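Local coordinates for rhamnose ABC transporter, periplasmic rhamnose-binding protein (Kribbella flavida, PDB 4KVF), which probably binds a carbohydrate, presumably rhamnose, in the periplasmic binding protein fold and hands it to an ABC transporter for uptake, at residues Ala43-Gln48 with Val75-Ala80; Val153-Glu158 with Val273-Leu278. One frame throughout, in Å; residues are numbered along the deposited sequence.

Contact 1 (Ala43-Gln48 with Val75-Ala80); sequences AYLPKQ and VGPNDA
Leu45 lays its CD1 methyl over the backbone of Gly76, 3.6 Å from Gly76 CA, and against Pro77 CD and Val75 CG2. This is the C-terminal rim of the N-terminal lobe's parallel sheet, in a type I periplasmic binding protein fold: strand 41-45 and its edge neighbour 71-74 run out side by side into loops, and the two segments keep almost the same direction, 8° apart. The sheet pairing ends with Val75 N donating to Tyr44 O, a nearly straight bond (176° at the hydrogen). Beyond it the two chains meet by van der Waals contact, much of it carbon against oxygen. Pro46, whose ring nitrogen has no hydrogen to give, sets its CD 3.3 Å from Val75 O. Leu45 CG stands anti to the backbone N (chi1 175°), and CD1 reaches across to the glycine while the side chain also packs on Tyr88 and Ile89 of helix 85-94. Pro77, which also touches Tyr88, brings its CG to 3.5 Å from Lys47 O. At the exposed end Gln48, extended beyond CG, runs out over the poorly ordered Asp79, its OE1 3.4 Å from Asp79 CA.

Contact 2 (Val153-Glu158 with Val273-Leu278); sequences VKMAKE and VKKFAL
Lys275 meets both Glu158 and Met155, a selenomethionine, as the first residue of 273-278 to touch helix 145-159. Its chain bends at chi3 (-118°), and NZ comes to 3.3 Å from Glu158 OE2 in a long salt bridge. The ammonium sits on the syn side of that oxygen, 29° out of the carboxylate plane, and the two side chains cross at about a right angle. Glu331 supplies a second carboxylate to the same NZ, while the aliphatic part of Lys275 lies beside Met155, with CD 4.1 Å from Met155 CG. A methionine in its place would probably leave the carboxylates of Glu158 and Glu331 without their shared cation. Phe276 turns its ring away, toward Phe332 and helix 261-269, and offers its backbone instead: Met155 SE rests 3.7 Å from Phe276 C. Here, in the C-terminal lobe of the two-lobed periplasmic binding protein fold, helix 145-159 packs on strand 276-278, which pairs antiparallel with 330-332 and extends the lobe's sheet, hydrogen-bonded through Ala277 to Gly257 and Gly259 at the end of strand 254-257, whose Thr256 also touches Met155. Ala277 follows, its CB pointing at the helix. Met155 leaves the helix with CG anti to its carbonyl carbon (chi1 -67°), then bends at chi3, and CE ends 3.7 Å from Ala277 CB.

How the contacts relate
The two contacts lie on opposite sides of the chain's centre, with centres 32 Å apart and nearest atoms about 14 Å apart, and they share no secondary-structure element. Contact 1 belongs to the six-stranded sheet and joins neighbouring strand ends and their loops, so it begins with a backbone hydrogen bond and fades from buried packing to an exposed, poorly ordered tip. Contact 2, the more buried, sets a helix against a short strand that continues the C-terminal lobe's sheet, bringing together parts more than a hundred residues apart. Its contacts are led by side chains, a selenomethionine packed inside and a salt bridge at the outer edge; contact 1 instead has leucine and prolines within and an uncharged glutamine at its exposed end.

Contact 1 (Ala43-Gln48 with Val75-Ala80)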
loop_
_atom_site.group_PDB
_atom_site.type_symbol
_atom_site.label_atom_id
_atom_site.label_comp_id
_atom_site.label_asym_id
_atom_site.label_seq_id
_atom_site.Cartn_x
_atom_site.Cartn_y
_atom_site.Cartn_z
ATOM N N ALA A 43 -17.929 -8.843 -2.960
ATOM C CA ALA A 43 -16.976 -9.722 -3.628
ATOM C C ALA A 43 -15.651 -9.002 -3.841
ATOM O O ALA A 43 -15.645 -7.811 -4.133
ATOM C CB ALA A 43 -17.532 -10.178 -4.959
ATOM N N TYR A 44 -14.550 -9.738 -3.703
ATOM C CA TYR A 44 -13.202 -9.195 -3.856
ATOM C C TYR A 44 -12.522 -9.770 -5.093
ATOM O O TYR A 44 -12.543 -10.984 -5.327
ATOM C CB TYR A 44 -12.357 -9.518 -2.628
ATOM C CG TYR A 44 -12.681 -8.623 -1.469
ATOM C CD1 TYR A 44 -13.855 -8.795 -0.748
ATOM C CD2 TYR A 44 -11.839 -7.582 -1.117
ATOM C CE1 TYR A 44 -14.181 -7.957 0.304
ATOM C CE2 TYR A 44 -12.157 -6.740 -0.072
ATOM C CZ TYR A 44 -13.327 -6.934 0.636
ATOM O OH TYR A 44 -13.627 -6.092 1.684
ATOM N N LEU A 45 -11.912 -8.880 -5.871
ATOM C CA LEU A 45 -11.167 -9.247 -7.079
ATOM C C LEU A 45 -9.803 -8.584 -7.004
ATOM O O LEU A 45 -9.611 -7.461 -7.511
ATOM C CB LEU A 45 -11.906 -8.773 -8.343
ATOM C CG LEU A 45 -11.236 -8.956 -9.718
ATOM C CD1 LEU A 45 -10.693 -10.362 -9.894
ATOM C CD2 LEU A 45 -12.245 -8.637 -10.821
ATOM N N PRO A 46 -8.846 -9.275 -6.379
ATOM C CA PRO A 46 -7.478 -8.758 -6.305
ATOM C C PRO A 46 -6.783 -8.900 -7.659
ATOM O O PRO A 46 -7.365 -9.456 -8.590
ATOM C CB PRO A 46 -6.833 -9.662 -5.260
ATOM C CG PRO A 46 -7.528 -10.986 -5.453
ATOM C CD PRO A 46 -8.955 -10.646 -5.834
ATOM N N LYS A 47 -5.558 -8.395 -7.768
ATOM C CA LYS A 47 -4.788 -8.547 -9.000
ATOM C C LYS A 47 -4.445 -10.009 -9.288
ATOM O O LYS A 47 -4.550 -10.463 -10.426
ATOM C CB LYS A 47 -3.515 -7.701 -8.945
ATOM C CG LYS A 47 -3.808 -6.220 -8.790
ATOM C CD LYS A 47 -2.579 -5.376 -9.061
ATOM C CE LYS A 47 -2.982 -3.973 -9.464
ATOM N NZ LYS A 47 -1.793 -3.081 -9.575
ATOM N N GLN A 48 -4.028 -10.735 -8.253
ATOM C CA GLN A 48 -3.737 -12.163 -8.373
ATOM C C GLN A 48 -4.120 -12.912 -7.103
ATOM O O GLN A 48 -3.780 -12.485 -5.998
ATOM C CB GLN A 48 -2.253 -12.404 -8.678
ATOM C CG GLN A 48 -1.847 -12.159 -10.124
ATOM C CD GLN A 48 -0.553 -12.871 -10.504
ATOM O OE1 GLN A 48 -0.220 -13.920 -9.950
ATOM N NE2 GLN A 48 0.181 -12.300 -11.458
ATOM N N VAL A 75 -12.889 -13.936 -5.922
ATOM C CA VAL A 75 -12.647 -14.459 -7.263
ATOM C C VAL A 75 -11.362 -13.836 -7.804
ATOM O O VAL A 75 -10.876 -12.842 -7.268
ATOM C CB VAL A 75 -13.807 -14.136 -8.250
ATOM C CG1 VAL A 75 -15.154 -14.692 -7.744
ATOM C CG2 VAL A 75 -13.901 -12.645 -8.496
ATOM N N GLY A 76 -10.824 -14.411 -8.873
ATOM C CA GLY A 76 -9.672 -13.817 -9.527
ATOM C C GLY A 76 -8.784 -14.796 -10.265
ATOM O O GLY A 76 -8.873 -16.014 -10.068
ATOM N N PRO A 77 -7.919 -14.263 -11.140
ATOM C CA PRO A 77 -7.023 -15.092 -11.951
ATOM C C PRO A 77 -5.923 -15.628 -11.055
ATOM O O PRO A 77 -5.653 -15.022 -10.022
ATOM C CB PRO A 77 -6.450 -14.091 -12.961
ATOM C CG PRO A 77 -6.418 -12.804 -12.204
ATOM C CD PRO A 77 -7.659 -12.820 -11.314
ATOM N N ASN A 78 -5.300 -16.744 -11.412
ATOM C CA ASN A 78 -4.118 -17.145 -10.667
ATOM C C ASN A 78 -2.837 -16.881 -11.456
ATOM O O ASN A 78 -2.877 -16.372 -12.581
ATOM C CB ASN A 78 -4.199 -18.597 -10.182
ATOM C CG ASN A 78 -3.569 -18.784 -8.810
ATOM O OD1 ASN A 78 -2.686 -18.018 -8.412
ATOM N ND2 ASN A 78 -4.023 -19.798 -8.077
ATOM N N ASP A 79 -1.714 -17.216 -10.830
ATOM C CA ASP A 79 -0.378 -17.014 -11.380
ATOM C C ASP A 79 -0.299 -17.350 -12.868
ATOM O O ASP A 79 0.088 -16.515 -13.690
ATOM C CB ASP A 79 0.609 -17.884 -10.599
ATOM C CG ASP A 79 2.030 -17.381 -10.687
ATOM O OD1 ASP A 79 2.365 -16.705 -11.683
ATOM O OD2 ASP A 79 2.815 -17.670 -9.757
ATOM N N ALA A 80 -0.684 -18.575 -13.206
ATOM C CA ALA A 80 -0.688 -19.006 -14.595
ATOM C C ALA A 80 -2.103 -19.028 -15.163
ATOM O O ALA A 80 -2.543 -20.017 -15.752
ATOM C CB ALA A 80 -0.025 -20.351 -14.736
#

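Contact 2 (Val153-Glu158 with Val273-Leu278)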
loop_
_atom_site.group_PDB
_atom_site.type_symbol
_atom_site.label_atom_id
_atom_site.label_comp_id
_atom_site.label_asym_id
_atom_site.label_seq_id
_atom_site.Cartn_x
_atom_site.Cartn_y
_atom_site.Cartn_z
ATOM N N VAL A 153 11.500 10.165 4.590
ATOM C CA VAL A 153 12.423 11.209 5.023
ATOM C C VAL A 153 12.477 11.330 6.544
ATOM O O VAL A 153 13.551 11.486 7.116
ATOM C CB VAL A 153 12.126 12.568 4.362
ATOM C CG1 VAL A 153 13.029 13.656 4.946
ATOM C CG2 VAL A 153 12.368 12.454 2.864
ATOM N N LYS A 154 11.315 11.213 7.188
ATOM C CA LYS A 154 11.243 11.272 8.653
ATOM C C LYS A 154 12.074 10.161 9.289
ATOM O O LYS A 154 12.837 10.411 10.214
ATOM C CB LYS A 154 9.792 11.185 9.132
ATOM C CG LYS A 154 9.645 11.225 10.647
ATOM C CD LYS A 154 8.185 11.061 11.075
ATOM C CE LYS A 154 7.991 11.411 12.552
HETATM N N MSE A 155 11.932 8.936 8.788
HETATM C CA MSE A 155 12.731 7.821 9.303
HETATM C C MSE A 155 14.220 8.018 9.014
HETATM O O MSE A 155 15.062 7.787 9.883
HETATM C CB MSE A 155 12.230 6.481 8.741
HETATM C CG MSE A 155 10.828 6.112 9.243
HETATM SE SE MSE A 155 10.230 4.347 8.669
HETATM C CE MSE A 155 10.377 4.597 6.738
ATOM N N ALA A 156 14.544 8.449 7.796
ATOM C CA ALA A 156 15.944 8.701 7.448
ATOM C C ALA A 156 16.578 9.743 8.372
ATOM O O ALA A 156 17.706 9.579 8.827
ATOM C CB ALA A 156 16.073 9.132 5.999
ATOM N N LYS A 157 15.829 10.803 8.665
ATOM C CA LYS A 157 16.325 11.887 9.506
ATOM C C LYS A 157 16.618 11.416 10.930
ATOM O O LYS A 157 17.651 11.756 11.498
ATOM C CB LYS A 157 15.334 13.053 9.532
ATOM C CG LYS A 157 15.862 14.314 10.212
ATOM C CD LYS A 157 14.887 15.458 9.985
ATOM C CE LYS A 157 15.348 16.768 10.586
ATOM N NZ LYS A 157 14.311 17.806 10.320
ATOM N N GLU A 158 15.703 10.632 11.494
ATOM C CA GLU A 158 15.896 10.063 12.826
ATOM C C GLU A 158 17.140 9.176 12.860
ATOM O O GLU A 158 18.003 9.329 13.725
ATOM C CB GLU A 158 14.661 9.255 13.242
ATOM C CG GLU A 158 13.384 10.072 13.376
ATOM C CD GLU A 158 12.137 9.206 13.476
ATOM O OE1 GLU A 158 11.095 9.713 13.952
ATOM O OE2 GLU A 158 12.195 8.024 13.069
ATOM N N VAL A 273 18.171 -3.526 11.038
ATOM C CA VAL A 273 17.147 -2.537 10.725
ATOM C C VAL A 273 16.366 -2.192 11.986
ATOM O O VAL A 273 15.907 -3.082 12.707
ATOM C CB VAL A 273 16.190 -3.060 9.643
ATOM C CG1 VAL A 273 15.018 -2.103 9.454
ATOM C CG2 VAL A 273 16.946 -3.269 8.340
ATOM N N LYS A 274 16.235 -0.899 12.262
ATOM C CA LYS A 274 15.527 -0.454 13.457
ATOM C C LYS A 274 14.099 -0.053 13.136
ATOM O O LYS A 274 13.188 -0.267 13.938
ATOM C CB LYS A 274 16.282 0.689 14.142
ATOM C CG LYS A 274 17.657 0.263 14.659
ATOM C CD LYS A 274 18.263 1.281 15.615
ATOM C CE LYS A 274 19.331 2.118 14.928
ATOM N NZ LYS A 274 19.981 3.069 15.874
ATOM N N LYS A 275 13.905 0.504 11.946
ATOM C CA LYS A 275 12.609 1.023 11.558
ATOM C C LYS A 275 12.457 0.926 10.042
ATOM O O LYS A 275 13.418 1.142 9.302
ATOM C CB LYS A 275 12.506 2.487 11.995
ATOM C CG LYS A 275 11.126 2.941 12.431
ATOM C CD LYS A 275 11.155 4.396 12.902
ATOM C CE LYS A 275 10.765 4.529 14.373
ATOM N NZ LYS A 275 10.287 5.908 14.694
ATOM N N PHE A 276 11.259 0.562 9.593
ATOM C CA PHE A 276 10.890 0.658 8.183
ATOM C C PHE A 276 9.373 0.811 8.109
ATOM O O PHE A 276 8.695 0.735 9.132
ATOM C CB PHE A 276 11.414 -0.536 7.349
ATOM C CG PHE A 276 10.728 -1.859 7.635
ATOM C CD1 PHE A 276 11.206 -2.712 8.618
ATOM C CD2 PHE A 276 9.629 -2.262 6.889
ATOM C CE1 PHE A 276 10.579 -3.926 8.878
ATOM C CE2 PHE A 276 9.002 -3.474 7.136
ATOM C CZ PHE A 276 9.482 -4.311 8.136
ATOM N N ALA A 277 8.845 1.059 6.917
ATOM C CA ALA A 277 7.414 1.296 6.761
ATOM C C ALA A 277 6.778 0.388 5.718
ATOM O O ALA A 277 7.455 -0.173 4.867
ATOM C CB ALA A 277 7.162 2.762 6.381
ATOM N N LEU A 278 5.461 0.245 5.808
ATOM C CA LEU A 278 4.648 -0.244 4.702
ATOM C C LEU A 278 3.221 0.081 5.110
ATOM O O LEU A 278 2.913 1.229 5.424
ATOM C CB LEU A 278 4.831 -1.752 4.454
ATOM C CG LEU A 278 4.353 -2.266 3.087
ATOM C CD1 LEU A 278 5.306 -1.860 1.942
ATOM C CD2 LEU A 278 4.126 -3.776 3.091
#